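Local structure of RAP1B (Serratia marcescens, 4AX2) at residues Ser57-Ala60 against Ala61-Asn65; Thr108-Cys111 against Leu112-Tyr115; Pro132-Thr135 against Trp136-Asn140; Ser77-Glu80 against Lys81-Leu85. The protein probably acts as a self-resistance (immunity) protein, protecting the bacterium against a cognate toxin, likely an amidase, delivered by its own type VI secretion system. All coordinates share one frame; numbering follows the deposited sequence. Where two conformers were deposited one is given.

Interaction 1 (Ser57-Ala60 against Ala61-Asn65). With EDO (1,2-ethanediol), chain H.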
ATOM      1  N   SER A  57       6.584  -2.705  12.343  1.00 24.16           N
ATOM      2  CA  SER A  57       5.200  -2.619  12.824  1.00 23.54           C
ATOM      3  C   SER A  57       4.934  -1.279  13.505  1.00 22.79           C
ATOM      4  O   SER A  57       3.892  -0.654  13.283  1.00 21.97           O
ATOM      5  CB  SER A  57       4.864  -3.794  13.755  1.00 24.37           C
ATOM      6  OG  SER A  57       3.515  -3.717  14.238  1.00 23.93           O
ATOM      7  N   LEU A  58       5.874  -0.824  14.328  1.00 23.94           N
ATOM      8  CA  LEU A  58       5.702   0.441  15.044  1.00 24.29           C
ATOM      9  C   LEU A  58       5.678   1.625  14.081  1.00 23.29           C
ATOM     10  O   LEU A  58       4.886   2.564  14.229  1.00 22.09           O
ATOM     11  CB  LEU A  58       6.808   0.609  16.101  1.00 26.07           C
ATOM     12  CG  LEU A  58       6.791   1.882  16.952  1.00 27.06           C
ATOM     13  CD1 LEU A  58       5.482   2.031  17.727  1.00 27.59           C
ATOM     14  CD2 LEU A  58       7.985   1.890  17.904  1.00 29.29           C
ATOM     15  N   ASP A  59       6.558   1.576  13.092  1.00 23.43           N
ATOM     16  CA  ASP A  59       6.621   2.596  12.033  1.00 23.09           C
ATOM     17  C   ASP A  59       5.285   2.693  11.288  1.00 21.17           C
ATOM     18  O   ASP A  59       4.755   3.787  11.115  1.00 20.83           O
ATOM     19  CB  ASP A  59       7.753   2.217  11.067  1.00 23.61           C
ATOM     20  CG  ASP A  59       8.015   3.273  10.000  1.00 24.12           C
ATOM     21  OD1 ASP A  59       7.178   3.429   9.077  1.00 23.51           O
ATOM     22  OD2 ASP A  59       9.103   3.885  10.046  1.00 26.22           O
ATOM     23  N   ALA A  60       4.740   1.538  10.882  1.00 20.68           N
ATOM     24  CA  ALA A  60       3.462   1.477  10.177  1.00 19.20           C
ATOM     25  C   ALA A  60       2.299   2.005  11.037  1.00 19.64           C
ATOM     26  O   ALA A  60       1.416   2.712  10.532  1.00 18.98           O
ATOM     27  CB  ALA A  60       3.186   0.040   9.698  1.00 18.73           C
ATOM     28  N   ALA A  61       2.299   1.652  12.322  1.00 20.77           N
ATOM     29  CA  ALA A  61       1.261   2.127  13.274  1.00 21.10           C
ATOM     30  C   ALA A  61       1.277   3.635  13.389  1.00 22.42           C
ATOM     31  O   ALA A  61       0.235   4.298  13.291  1.00 21.79           O
ATOM     32  CB  ALA A  61       1.463   1.486  14.646  1.00 22.35           C
ATOM     33  N   ARG A  62       2.466   4.190  13.577  1.00 23.29           N
ATOM     34  CA  ARG A  62       2.614   5.630  13.703  1.00 24.49           C
ATOM     35  C   ARG A  62       2.254   6.356  12.422  1.00 23.41           C
ATOM     36  O   ARG A  62       1.685   7.456  12.455  1.00 22.66           O
ATOM     37  CB  ARG A  62       4.042   5.967  14.149  1.00 26.97           C
ATOM     38  CG  ARG A  62       4.306   5.582  15.600  1.00 29.77           C
ATOM     39  CD  ARG A  62       5.783   5.680  15.952  1.00 32.39           C
ATOM     40  NE  ARG A  62       5.996   5.602  17.399  1.00 34.40           N
ATOM     41  CZ  ARG A  62       7.179   5.436  17.990  1.00 36.97           C
ATOM     42  NH1 ARG A  62       8.301   5.308  17.280  1.00 37.08           N
ATOM     43  NH2 ARG A  62       7.240   5.394  19.319  1.00 38.93           N
ATOM     44  N   THR A  63       2.610   5.768  11.285  1.00 22.99           N
ATOM     45  CA  THR A  63       2.204   6.327   9.971  1.00 22.15           C
ATOM     46  C   THR A  63       0.673   6.362   9.839  1.00 21.32           C
ATOM     47  O   THR A  63       0.091   7.372   9.434  1.00 20.43           O
ATOM     48  CB  THR A  63       2.800   5.485   8.832  1.00 22.52           C
ATOM     49  OG1 THR A  63       4.232   5.547   8.898  1.00 23.30           O
ATOM     50  CG2 THR A  63       2.288   5.943   7.435  1.00 21.01           C
ATOM     51  N   ALA A  64       0.026   5.254  10.192  1.00 21.02           N
ATOM     52  CA  ALA A  64      -1.445   5.188  10.190  1.00 20.67           C
ATOM     53  C   ALA A  64      -2.032   6.281  11.068  1.00 21.23           C
ATOM     54  O   ALA A  64      -2.890   7.067  10.630  1.00 20.67           O
ATOM     55  CB  ALA A  64      -1.930   3.818  10.653  1.00 20.22           C
ATOM     56  N   ASN A  65      -1.561   6.348  12.312  1.00 22.50           N
ATOM     57  CA  ASN A  65      -2.110   7.310  13.260  1.00 23.63           C
ATOM     58  C   ASN A  65      -1.925   8.753  12.793  1.00 24.28           C
ATOM     59  O   ASN A  65      -2.816   9.592  12.966  1.00 25.66           O
ATOM     60  CB  ASN A  65      -1.521   7.094  14.655  1.00 24.33           C
ATOM     61  CG  ASN A  65      -1.993   5.790  15.284  1.00 25.16           C
ATOM     62  OD1 ASN A  65      -3.067   5.279  14.931  1.00 26.52           O
ATOM     63  ND2 ASN A  65      -1.185   5.229  16.203  1.00 24.35           N
TER
HETATM   64  C1  EDO H1157       3.552   7.337  19.260  1.00 62.34           C
HETATM   65  O1  EDO H1157       3.908   8.666  18.855  1.00 64.97           O
HETATM   66  C2  EDO H1157       4.252   6.992  20.584  1.00 62.44           C
HETATM   67  O2  EDO H1157       4.336   5.567  20.755  1.00 62.26           O

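Interaction 2 (Thr108-Cys111 against Leu112-Tyr115)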
ATOM      1  N   THR A 108       0.729  -9.641   3.403  1.00 19.88           N
ATOM      2  CA  THR A 108       0.909  -8.394   2.649  1.00 19.72           C
ATOM      3  C   THR A 108      -0.176  -8.306   1.571  1.00 19.35           C
ATOM      4  O   THR A 108      -0.824  -7.261   1.384  1.00 19.48           O
ATOM      5  CB  THR A 108       2.304  -8.328   1.981  1.00 20.50           C
ATOM      6  OG1 THR A 108       3.313  -8.505   2.980  1.00 22.21           O
ATOM      7  CG2 THR A 108       2.521  -6.977   1.252  1.00 20.10           C
ATOM      8  N   LEU A 109      -0.388  -9.418   0.884  1.00 19.77           N
ATOM      9  CA  LEU A 109      -1.466  -9.537  -0.100  1.00 19.98           C
ATOM     10  C   LEU A 109      -2.846  -9.267   0.523  1.00 19.14           C
ATOM     11  O   LEU A 109      -3.673  -8.592  -0.080  1.00 17.79           O
ATOM     12  CB  LEU A 109      -1.434 -10.916  -0.750  1.00 21.03           C
ATOM     13  CG  LEU A 109      -2.279 -11.069  -1.995  1.00 21.74           C
ATOM     14  CD1 LEU A 109      -1.643 -10.307  -3.157  1.00 21.81           C
ATOM     15  CD2 LEU A 109      -2.392 -12.557  -2.334  1.00 22.69           C
ATOM     16  N   ASN A 110      -3.080  -9.778   1.729  1.00 19.53           N
ATOM     17  CA  ASN A 110      -4.344  -9.517   2.442  1.00 19.92           C
ATOM     18  C   ASN A 110      -4.598  -8.028   2.669  1.00 19.13           C
ATOM     19  O   ASN A 110      -5.707  -7.523   2.466  1.00 18.39           O
ATOM     20  CB  ASN A 110      -4.375 -10.260   3.781  1.00 20.61           C
ATOM     21  CG  ASN A 110      -4.476 -11.776   3.642  1.00 21.83           C
ATOM     22  OD1 ASN A 110      -4.852 -12.311   2.606  1.00 22.48           O
ATOM     23  ND2 ASN A 110      -4.144 -12.487   4.736  1.00 22.30           N
ATOM     24  N   CYS A 111      -3.557  -7.315   3.111  1.00 18.77           N
ATOM     25  CA  CYS A 111      -3.635  -5.870   3.290  1.00 18.43           C
ATOM     26  C   CYS A 111      -3.875  -5.103   1.969  1.00 17.61           C
ATOM     27  O   CYS A 111      -4.679  -4.151   1.926  1.00 16.79           O
ATOM     28  CB  CYS A 111      -2.389  -5.376   4.051  1.00 18.66           C
ATOM     29  SG  CYS A 111      -2.322  -5.986   5.774  1.00 19.43           S
ATOM     30  N   LEU A 112      -3.224  -5.537   0.887  1.00 16.94           N
ATOM     31  CA  LEU A 112      -3.480  -4.950  -0.424  1.00 17.25           C
ATOM     32  C   LEU A 112      -4.932  -5.222  -0.874  1.00 17.44           C
ATOM     33  O   LEU A 112      -5.584  -4.345  -1.447  1.00 17.42           O
ATOM     34  CB  LEU A 112      -2.466  -5.456  -1.443  1.00 17.17           C
ATOM     35  CG  LEU A 112      -1.016  -5.072  -1.189  1.00 17.32           C
ATOM     36  CD1 LEU A 112      -0.145  -5.759  -2.244  1.00 18.71           C
ATOM     37  CD2 LEU A 112      -0.845  -3.549  -1.268  1.00 16.78           C
ATOM     38  N   ARG A 113      -5.450  -6.416  -0.582  1.00 18.78           N
ATOM     39  CA  ARG A 113      -6.837  -6.759  -0.958  1.00 19.16           C
ATOM     40  C   ARG A 113      -7.800  -5.832  -0.228  1.00 18.81           C
ATOM     41  O   ARG A 113      -8.724  -5.272  -0.812  1.00 18.87           O
ATOM     42  CB  ARG A 113      -7.153  -8.223  -0.641  1.00 20.14           C
ATOM     43  CG  ARG A 113      -8.479  -8.692  -1.214  1.00 21.90           C
ATOM     44  CD  ARG A 113      -8.775 -10.168  -0.902  1.00 22.92           C
ATOM     45  NE  ARG A 113      -7.715 -11.063  -1.368  1.00 23.01           N
ATOM     46  CZ  ARG A 113      -6.818 -11.683  -0.596  1.00 23.15           C
ATOM     47  NH1 ARG A 113      -6.834 -11.559   0.712  1.00 22.69           N
ATOM     48  NH2 ARG A 113      -5.872 -12.443  -1.159  1.00 24.37           N
ATOM     49  N   LEU A 114      -7.587  -5.693   1.070  1.00 18.75           N
ATOM     50  CA  LEU A 114      -8.311  -4.697   1.877  1.00 18.13           C
ATOM     51  C   LEU A 114      -8.272  -3.320   1.239  1.00 18.10           C
ATOM     52  O   LEU A 114      -9.308  -2.689   1.029  1.00 17.46           O
ATOM     53  CB  LEU A 114      -7.685  -4.595   3.267  1.00 17.98           C
ATOM     54  CG  LEU A 114      -8.134  -3.387   4.121  1.00 17.47           C
ATOM     55  CD1 LEU A 114      -9.581  -3.574   4.532  1.00 18.04           C
ATOM     56  CD2 LEU A 114      -7.252  -3.243   5.341  1.00 18.16           C
ATOM     57  N   TYR A 115      -7.064  -2.859   0.937  1.00 17.88           N
ATOM     58  CA  TYR A 115      -6.838  -1.500   0.441  1.00 18.56           C
ATOM     59  C   TYR A 115      -7.630  -1.216  -0.828  1.00 19.00           C
ATOM     60  O   TYR A 115      -8.068  -0.100  -1.025  1.00 18.06           O
ATOM     61  CB  TYR A 115      -5.338  -1.304   0.201  1.00 19.44           C
ATOM     62  CG  TYR A 115      -4.915   0.026  -0.346  1.00 20.83           C
ATOM     63  CD1 TYR A 115      -5.016   1.188   0.411  1.00 21.15           C
ATOM     64  CD2 TYR A 115      -4.343   0.115  -1.608  1.00 24.00           C
ATOM     65  CE1 TYR A 115      -4.585   2.403  -0.075  1.00 22.23           C
ATOM     66  CE2 TYR A 115      -3.911   1.319  -2.107  1.00 26.37           C
ATOM     67  CZ  TYR A 115      -4.040   2.469  -1.335  1.00 25.98           C
ATOM     68  OH  TYR A 115      -3.603   3.664  -1.845  1.00 29.17           O
TER

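Interaction 3 (Pro132-Thr135 against Trp136-Asn140). With EDO (1,2-ethanediol), chain E; EDO (1,2-ethanediol), chain D.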
ATOM      1  N   PRO A 132     -16.374  13.948   0.993  1.00 29.22           N
ATOM      2  CA  PRO A 132     -15.155  13.154   1.101  1.00 27.90           C
ATOM      3  C   PRO A 132     -14.187  13.299  -0.077  1.00 27.63           C
ATOM      4  O   PRO A 132     -13.096  12.733  -0.022  1.00 26.48           O
ATOM      5  CB  PRO A 132     -15.682  11.717   1.178  1.00 27.76           C
ATOM      6  CG  PRO A 132     -16.952  11.752   0.417  1.00 30.00           C
ATOM      7  CD  PRO A 132     -17.554  13.105   0.717  1.00 30.07           C
ATOM      8  N   ASP A 133     -14.582  14.019  -1.128  1.00 28.24           N
ATOM      9  CA  ASP A 133     -13.700  14.260  -2.278  1.00 28.64           C
ATOM     10  C   ASP A 133     -12.819  15.522  -2.140  1.00 28.29           C
ATOM     11  O   ASP A 133     -11.971  15.780  -2.998  1.00 28.38           O
ATOM     12  CB  ASP A 133     -14.495  14.367  -3.582  1.00 30.11           C
ATOM     13  CG  ASP A 133     -15.221  13.073  -3.958  1.00 32.57           C
ATOM     14  OD1 ASP A 133     -15.047  12.050  -3.270  1.00 31.42           O
ATOM     15  OD2 ASP A 133     -16.002  13.114  -4.946  1.00 35.11           O
ATOM     16  N   ARG A 134     -13.015  16.315  -1.094  1.00 27.60           N
ATOM     17  CA  ARG A 134     -12.148  17.478  -0.887  1.00 27.62           C
ATOM     18  C   ARG A 134     -10.798  17.008  -0.358  1.00 26.42           C
ATOM     19  O   ARG A 134     -10.658  15.848   0.076  1.00 25.07           O
ATOM     20  CB  ARG A 134     -12.817  18.495   0.034  1.00 27.80           C
ATOM     21  CG  ARG A 134     -13.949  19.218  -0.699  1.00 29.73           C
ATOM     22  CD  ARG A 134     -14.683  20.220   0.161  1.00 30.44           C
ATOM     23  NE  ARG A 134     -13.856  21.350   0.557  1.00 30.35           N
ATOM     24  CZ  ARG A 134     -13.680  22.467  -0.143  1.00 32.08           C
ATOM     25  NH1 ARG A 134     -14.267  22.645  -1.328  1.00 34.18           N
ATOM     26  NH2 ARG A 134     -12.902  23.417   0.347  1.00 32.11           N
ATOM     27  N   THR A 135      -9.807  17.896  -0.421  1.00 25.95           N
ATOM     28  CA  THR A 135      -8.459  17.588   0.036  1.00 24.53           C
ATOM     29  C   THR A 135      -8.054  18.504   1.168  1.00 24.64           C
ATOM     30  O   THR A 135      -8.649  19.573   1.364  1.00 24.77           O
ATOM     31  CB  THR A 135      -7.444  17.759  -1.108  1.00 24.52           C
ATOM     32  OG1 THR A 135      -7.236  19.153  -1.362  1.00 24.20           O
ATOM     33  CG2 THR A 135      -7.926  17.057  -2.388  1.00 24.45           C
ATOM     34  N   TRP A 136      -7.025  18.103   1.915  1.00 23.43           N
ATOM     35  CA  TRP A 136      -6.525  18.955   2.988  1.00 24.16           C
ATOM     36  C   TRP A 136      -6.081  20.300   2.463  1.00 24.86           C
ATOM     37  O   TRP A 136      -6.353  21.340   3.068  1.00 25.07           O
ATOM     38  CB  TRP A 136      -5.374  18.276   3.736  1.00 22.84           C
ATOM     39  CG  TRP A 136      -4.999  19.020   4.980  1.00 23.26           C
ATOM     40  CD1 TRP A 136      -5.500  18.851   6.263  1.00 23.03           C
ATOM     41  CD2 TRP A 136      -4.054  20.126   5.082  1.00 24.50           C
ATOM     42  NE1 TRP A 136      -4.909  19.735   7.133  1.00 24.08           N
ATOM     43  CE2 TRP A 136      -4.040  20.530   6.478  1.00 24.71           C
ATOM     44  CE3 TRP A 136      -3.230  20.778   4.187  1.00 25.73           C
ATOM     45  CZ2 TRP A 136      -3.230  21.555   6.934  1.00 26.62           C
ATOM     46  CZ3 TRP A 136      -2.422  21.810   4.650  1.00 27.18           C
ATOM     47  CH2 TRP A 136      -2.421  22.186   5.993  1.00 27.73           C
ATOM     48  N   ASN A 137      -5.383  20.309   1.326  1.00 25.24           N
ATOM     49  CA  ASN A 137      -4.945  21.566   0.728  1.00 27.07           C
ATOM     50  C   ASN A 137      -6.088  22.501   0.386  1.00 28.11           C
ATOM     51  O   ASN A 137      -6.024  23.714   0.645  1.00 28.69           O
ATOM     52  CB  ASN A 137      -4.096  21.299  -0.518  1.00 27.88           C
ATOM     53  CG  ASN A 137      -2.698  20.873  -0.169  1.00 27.60           C
ATOM     54  OD1 ASN A 137      -2.247  21.068   0.953  1.00 27.18           O
ATOM     55  ND2 ASN A 137      -1.986  20.308  -1.139  1.00 28.20           N
ATOM     56  N   GLN A 138      -7.133  21.925  -0.197  1.00 28.97           N
ATOM     57  CA  GLN A 138      -8.354  22.667  -0.509  1.00 30.74           C
ATOM     58  C   GLN A 138      -8.948  23.345   0.699  1.00 29.47           C
ATOM     59  O   GLN A 138      -9.377  24.499   0.620  1.00 30.56           O
ATOM     60  CB  GLN A 138      -9.414  21.731  -1.047  1.00 32.73           C
ATOM     61  CG  GLN A 138      -9.754  21.962  -2.471  1.00 35.84           C
ATOM     62  CD  GLN A 138     -10.922  21.117  -2.887  1.00 37.41           C
ATOM     63  OE1 GLN A 138     -10.964  19.903  -2.619  1.00 35.47           O
ATOM     64  NE2 GLN A 138     -11.880  21.750  -3.563  1.00 39.13           N
ATOM     65  N   ASP A 139      -8.999  22.610   1.808  1.00 27.16           N
ATOM     66  CA  ASP A 139      -9.633  23.082   3.023  1.00 27.23           C
ATOM     67  C   ASP A 139      -8.769  23.989   3.889  1.00 26.81           C
ATOM     68  O   ASP A 139      -9.309  24.748   4.683  1.00 26.78           O
ATOM     69  CB  ASP A 139     -10.105  21.897   3.864  1.00 26.63           C
ATOM     70  CG  ASP A 139     -11.448  21.362   3.415  1.00 27.24           C
ATOM     71  OD1 ASP A 139     -12.175  22.086   2.685  1.00 27.68           O
ATOM     72  OD2 ASP A 139     -11.784  20.223   3.821  1.00 26.58           O
ATOM     73  N   ASN A 140      -7.442  23.896   3.759  1.00 25.33           N
ATOM     74  CA  ASN A 140      -6.532  24.585   4.682  1.00 25.78           C
ATOM     75  C   ASN A 140      -5.583  25.583   4.012  1.00 26.36           C
ATOM     76  O   ASN A 140      -5.149  26.529   4.647  1.00 26.51           O
ATOM     77  CB  ASN A 140      -5.716  23.558   5.468  1.00 25.28           C
ATOM     78  CG  ASN A 140      -6.582  22.703   6.366  1.00 24.91           C
ATOM     79  OD1 ASN A 140      -6.827  23.069   7.516  1.00 26.87           O
ATOM     80  ND2 ASN A 140      -7.090  21.597   5.843  1.00 23.78           N
TER
HETATM   81  C1  EDO E1154     -16.173   9.790  -6.951  1.00 58.70           C
HETATM   82  O1  EDO E1154     -16.720  10.509  -5.846  1.00 59.15           O
HETATM   83  C2  EDO E1154     -14.832  10.419  -7.316  1.00 58.87           C
HETATM   84  O2  EDO E1154     -13.795   9.614  -6.766  1.00 61.22           O
HETATM   85  C1  EDO D1153     -18.475  20.443  -1.537  1.00 48.19           C
HETATM   86  O1  EDO D1153     -18.605  20.931  -0.185  1.00 50.03           O
HETATM   87  C2  EDO D1153     -17.705  21.450  -2.381  1.00 49.71           C
HETATM   88  O2  EDO D1153     -16.534  20.837  -2.926  1.00 51.95           O
HETATM   89  O   HOH W   1     -11.348  26.215   0.197  1.00 26.85           O

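Interaction 4 (Ser77-Glu80 against Lys81-Leu85)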
ATOM      1  N   SER A  77     -16.043   6.878  16.230  1.00 43.92           N
ATOM      2  CA  SER A  77     -16.620   5.687  15.596  1.00 42.20           C
ATOM      3  C   SER A  77     -15.671   5.047  14.577  1.00 38.33           C
ATOM      4  O   SER A  77     -15.679   3.826  14.416  1.00 35.54           O
ATOM      5  CB  SER A  77     -17.950   6.021  14.905  1.00 43.98           C
ATOM      6  OG  SER A  77     -17.761   6.324  13.524  1.00 45.58           O
ATOM      7  N   GLY A  78     -14.868   5.868  13.897  1.00 34.77           N
ATOM      8  CA  GLY A  78     -14.070   5.410  12.749  1.00 33.13           C
ATOM      9  C   GLY A  78     -12.971   4.426  13.085  1.00 32.24           C
ATOM     10  O   GLY A  78     -12.689   3.512  12.301  1.00 29.40           O
ATOM     11  N   ASP A  79     -12.364   4.595  14.266  1.00 31.93           N
ATOM     12  CA  ASP A  79     -11.289   3.715  14.702  1.00 31.83           C
ATOM     13  C   ASP A  79     -11.728   2.262  14.627  1.00 28.85           C
ATOM     14  O   ASP A  79     -11.117   1.472  13.922  1.00 27.04           O
ATOM     15  CB  ASP A  79     -10.880   4.034  16.142  1.00 34.25           C
ATOM     16  CG  ASP A  79      -9.913   3.004  16.718  1.00 35.92           C
ATOM     17  OD1 ASP A  79      -9.159   2.379  15.929  1.00 35.32           O
ATOM     18  OD2 ASP A  79      -9.913   2.830  17.958  1.00 36.30           O
ATOM     19  N   GLU A  80     -12.780   1.914  15.365  1.00 28.45           N
ATOM     20  CA  GLU A  80     -13.221   0.521  15.413  1.00 28.34           C
ATOM     21  C   GLU A  80     -13.883   0.078  14.121  1.00 27.46           C
ATOM     22  O   GLU A  80     -13.784  -1.081  13.771  1.00 28.20           O
ATOM     23  CB  GLU A  80     -14.105   0.229  16.624  1.00 29.30           C
ATOM     24  CG  GLU A  80     -13.419   0.479  17.951  1.00 29.96           C
ATOM     25  CD  GLU A  80     -12.111  -0.287  18.149  1.00 30.34           C
ATOM     26  OE1 GLU A  80     -11.861  -1.287  17.438  1.00 28.90           O
ATOM     27  OE2 GLU A  80     -11.331   0.120  19.056  1.00 30.94           O
ATOM     28  N   LYS A  81     -14.549   0.976  13.407  1.00 26.97           N
ATOM     29  CA  LYS A  81     -15.127   0.600  12.119  0.70 27.16           C
ATOM     30  C   LYS A  81     -14.010   0.164  11.153  1.00 24.95           C
ATOM     31  O   LYS A  81     -14.107  -0.903  10.533  1.00 23.16           O
ATOM     32  CB  LYS A  81     -15.985   1.729  11.534  0.70 28.72           C
ATOM     33  CG  LYS A  81     -17.368   1.822  12.172  0.70 31.37           C
ATOM     34  CD  LYS A  81     -18.318   2.733  11.406  0.70 32.64           C
ATOM     35  CE  LYS A  81     -19.749   2.661  11.935  0.70 34.97           C
ATOM     36  NZ  LYS A  81     -20.490   1.436  11.486  0.70 37.10           N
ATOM     37  N   ILE A  82     -12.948   0.966  11.052  1.00 23.40           N
ATOM     38  CA  ILE A  82     -11.755   0.589  10.258  1.00 22.54           C
ATOM     39  C   ILE A  82     -11.124  -0.703  10.764  1.00 22.22           C
ATOM     40  O   ILE A  82     -10.776  -1.573   9.995  1.00 20.98           O
ATOM     41  CB  ILE A  82     -10.701   1.714  10.265  1.00 22.19           C
ATOM     42  CG1 ILE A  82     -11.170   2.883   9.394  1.00 22.77           C
ATOM     43  CG2 ILE A  82      -9.331   1.220   9.771  1.00 22.60           C
ATOM     44  CD1 ILE A  82     -11.248   2.535   7.905  1.00 24.11           C
ATOM     45  N   ASN A  83     -10.999  -0.834  12.085  1.00 22.82           N
ATOM     46  CA  ASN A  83     -10.314  -1.982  12.649  1.00 22.65           C
ATOM     47  C   ASN A  83     -11.093  -3.266  12.458  1.00 23.08           C
ATOM     48  O   ASN A  83     -10.513  -4.279  12.145  1.00 22.56           O
ATOM     49  CB  ASN A  83      -9.933  -1.744  14.109  1.00 24.09           C
ATOM     50  CG  ASN A  83      -8.749  -0.813  14.242  1.00 24.44           C
ATOM     51  OD1 ASN A  83      -8.322  -0.190  13.267  1.00 22.76           O
ATOM     52  ND2 ASN A  83      -8.211  -0.708  15.453  1.00 25.86           N
ATOM     53  N   VAL A  84     -12.413  -3.218  12.630  1.00 24.02           N
ATOM     54  CA  VAL A  84     -13.243  -4.386  12.315  1.00 24.83           C
ATOM     55  C   VAL A  84     -13.055  -4.812  10.827  1.00 24.49           C
ATOM     56  O   VAL A  84     -12.890  -5.996  10.532  1.00 25.25           O
ATOM     57  CB  VAL A  84     -14.725  -4.138  12.638  1.00 24.98           C
ATOM     58  CG1 VAL A  84     -15.590  -5.232  12.037  1.00 26.63           C
ATOM     59  CG2 VAL A  84     -14.961  -4.070  14.163  1.00 25.83           C
ATOM     60  N   LEU A  85     -13.072  -3.850   9.917  1.00 24.27           N
ATOM     61  CA  LEU A  85     -12.858  -4.163   8.488  1.00 23.81           C
ATOM     62  C   LEU A  85     -11.473  -4.775   8.237  1.00 23.33           C
ATOM     63  O   LEU A  85     -11.366  -5.806   7.567  1.00 24.43           O
ATOM     64  CB  LEU A  85     -13.114  -2.936   7.619  1.00 23.48           C
ATOM     65  CG  LEU A  85     -13.063  -3.206   6.110  1.00 23.59           C
ATOM     66  CD1 LEU A  85     -14.098  -4.257   5.714  1.00 25.13           C
ATOM     67  CD2 LEU A  85     -13.251  -1.888   5.374  1.00 22.55           C
TER

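Interaction 1 (Ser57-Ala60 against Ala61-Asn65)
Asp59 O is gripped by two donors of the same residue: Thr63 N bonds it at 2.9 Å in the regular helical way, and Thr63 OG1 adds a bond, also 2.9 Å from Asp59 O. The hydroxyl arrives from above the carbonyl plane, 40° out of it and not on a lone pair. It can do so because OG1 sits anti to the carbonyl carbon of Thr63 (chi1 -62°), which turns it back down the helix.

One residue earlier, the Leu58 methyls lie in van der Waals contact with the Arg62 guanidinium: CD2 is 3.4 Å above one face, displaced toward the rim, and Leu58 CD1 is 3.6 Å from Arg62 NE. At the edge of that group, NH2 of Arg62 gives a weak bond to O2 of an ethanediol, probably left from crystallisation, while NH1 bonds Ser104 of the second subunit. The Asp59 carboxylate also turns to that subunit, where it accepts from Thr108 OG1 and Val107 N. Ala64 packs on helix 33-49, and Ala60 on both that helix and Thr108 of the second subunit. A threonine hydroxyl bonded to the carbonyl four residues back is typical of an alpha-helix, here helix 55-67.

Interaction 2 (Thr108-Cys111 against Leu112-Tyr115)
Asn110 OD1 and Arg113 NH1 form the one side-chain hydrogen bond of this helical turn, 2.8 Å long with an angle of 159° at the hydrogen. The oxygen lies at the edge of the guanidinium, close to its plane, although the amide and guanidinium planes are 56° apart. Both side chains point the same way; a bend at chi3 (-56°) folds Arg113 back to its i-3 neighbour. Asn94 bonds both Asn110 OD1 and Arg113 NH2, and NH2 also reaches Pro24 O of the second subunit.

Carbon-to-polar van der Waals contacts fill in beside it. Leu109 CD2 comes to 3.7 Å from Arg113 NH2, and Leu112 CG to 3.4 Å from Thr108 O.

Backbone bonds run i to i+4, from Leu112 N to Thr108 O at 3.0 Å through to Tyr115 N to Cys111 O at 2.9 Å. The covalent tie is the disulfide of Cys111 with Cys45, which joins helix 107-116 to helix 33-49.

Arg113 thus supplies one donor to the buried Asn110 OD1, while Asn110 ND2 is taken by Lys90 O and Arg92 O; with Asn94 and Pro24 of the second subunit accepting from NH2, the guanidinium is probably restrained in rotation.

Interaction 3 (Pro132-Thr135 against Trp136-Asn140)
A capping box opens helix 136-140, with Thr135 as the N-cap residue. Its OG1 accepts from Gln138 N at 3.0 Å, with an angle of 164° at the hydrogen. In return, Gln138 OE1 takes the N-H of Thr135 at 3.2 Å, so the box is closed from both ends. The hydroxyl reaches the helix because it stands between the backbone N and the carbonyl carbon (chi1 74°). Gln138, extended beyond CG, crosses the Thr135 side chain at about a right angle, its OE1 reaching the backbone N-H of Thr135. The first turn is then continued by the backbone bond from Asp139 N to Thr135 O.

Beside the box, Arg134 makes a side-on salt bridge to Asp139. Arg134 NE and Arg134 NH2 each lie 2.8 Å from Asp139 OD1, which is in the guanidinium plane. NH2 meets this oxygen nearly along its C-O axis, whereas NE approaches on the syn side, 29° out of the carboxylate plane. The other carboxylate oxygen, OD2, bonds Tyr33 OH, so Asp139 links the short helix to helix 33-49. Over one face of the guanidinium lies the Gln138 amide, its CD 4.0 Å above the plane and displaced toward the rim. A water accepts weakly from Arg134 NH2 and donates to Gln138 O at 2.6 Å.

At the far end of the turn, Asn140 ND2 bonds Trp136 O at 2.9 Å and lies over one face of the indole, displaced toward its rim. The Trp136 ring also packs edge-to-face with Trp70 and makes a cation-pi contact with Lys29.

Interaction 4 (Ser77-Glu80 against Lys81-Leu85)
Asp79 and Asn83 meet one turn apart, their carboxylate and amide planes nearly perpendicular at 83°. Asp79 OD1 is 3.3 Å from Asn83 ND2, but the angle is too poor for a hydrogen bond, so the two groups only lie against each other. On the next flank, Glu80 OE1 approaches Asn83 CB at 3.9 Å; the Glu80 chain, folded at chi2 (-56°), brings one carboxylate oxygen near that methylene.

The surrounding bonds are those of a regular alpha-helix, helix 75-89. Ile82 N to Gly78 O at 2.8 Å and Val84 N to Glu80 O, also 2.8 Å, are both nearly straight, and Asn83 N bonds Asp79 O at 3.0 Å. Against these carbonyls lie the aliphatic parts of the following turn: Val84 CG2 is 3.2 Å from Glu80 O, and Ile82 CG1 is 3.3 Å from Gly78 O.

Further out, Arg44 of helix 33-49 probably helps to position Asn83: its NH1 donates to Asn83 OD1 and forms a long, weak ion pair with Asp79 OD1. On the buried side, Ile82 packs on Val37, Leu40 and Ala41 of helix 33-49 and, with Leu85, on Leu120 and Leu123 of helix 118-126.

Interactions 1, 4 and 2 lie on successive helices, 55-67, 75-89 and 107-116, and their centres are each about 16 Å from one another. Within one chain, only interactions 2 and 4 touch, through Leu114 CD1 and Leu85 CG at 3.8 Å; helix 33-49 packs against all three. Across the dimer, interaction 1 of one subunit meets interaction 2 of the other, since Asp59 OD1 bonds Thr108 OG1 of the second subunit, although within a chain their nearest atoms are about 9 Å apart. Interaction 3 is more remote, its centre 22 to 26 Å from the others, and ties back through Tyr33 at the start of helix 33-49.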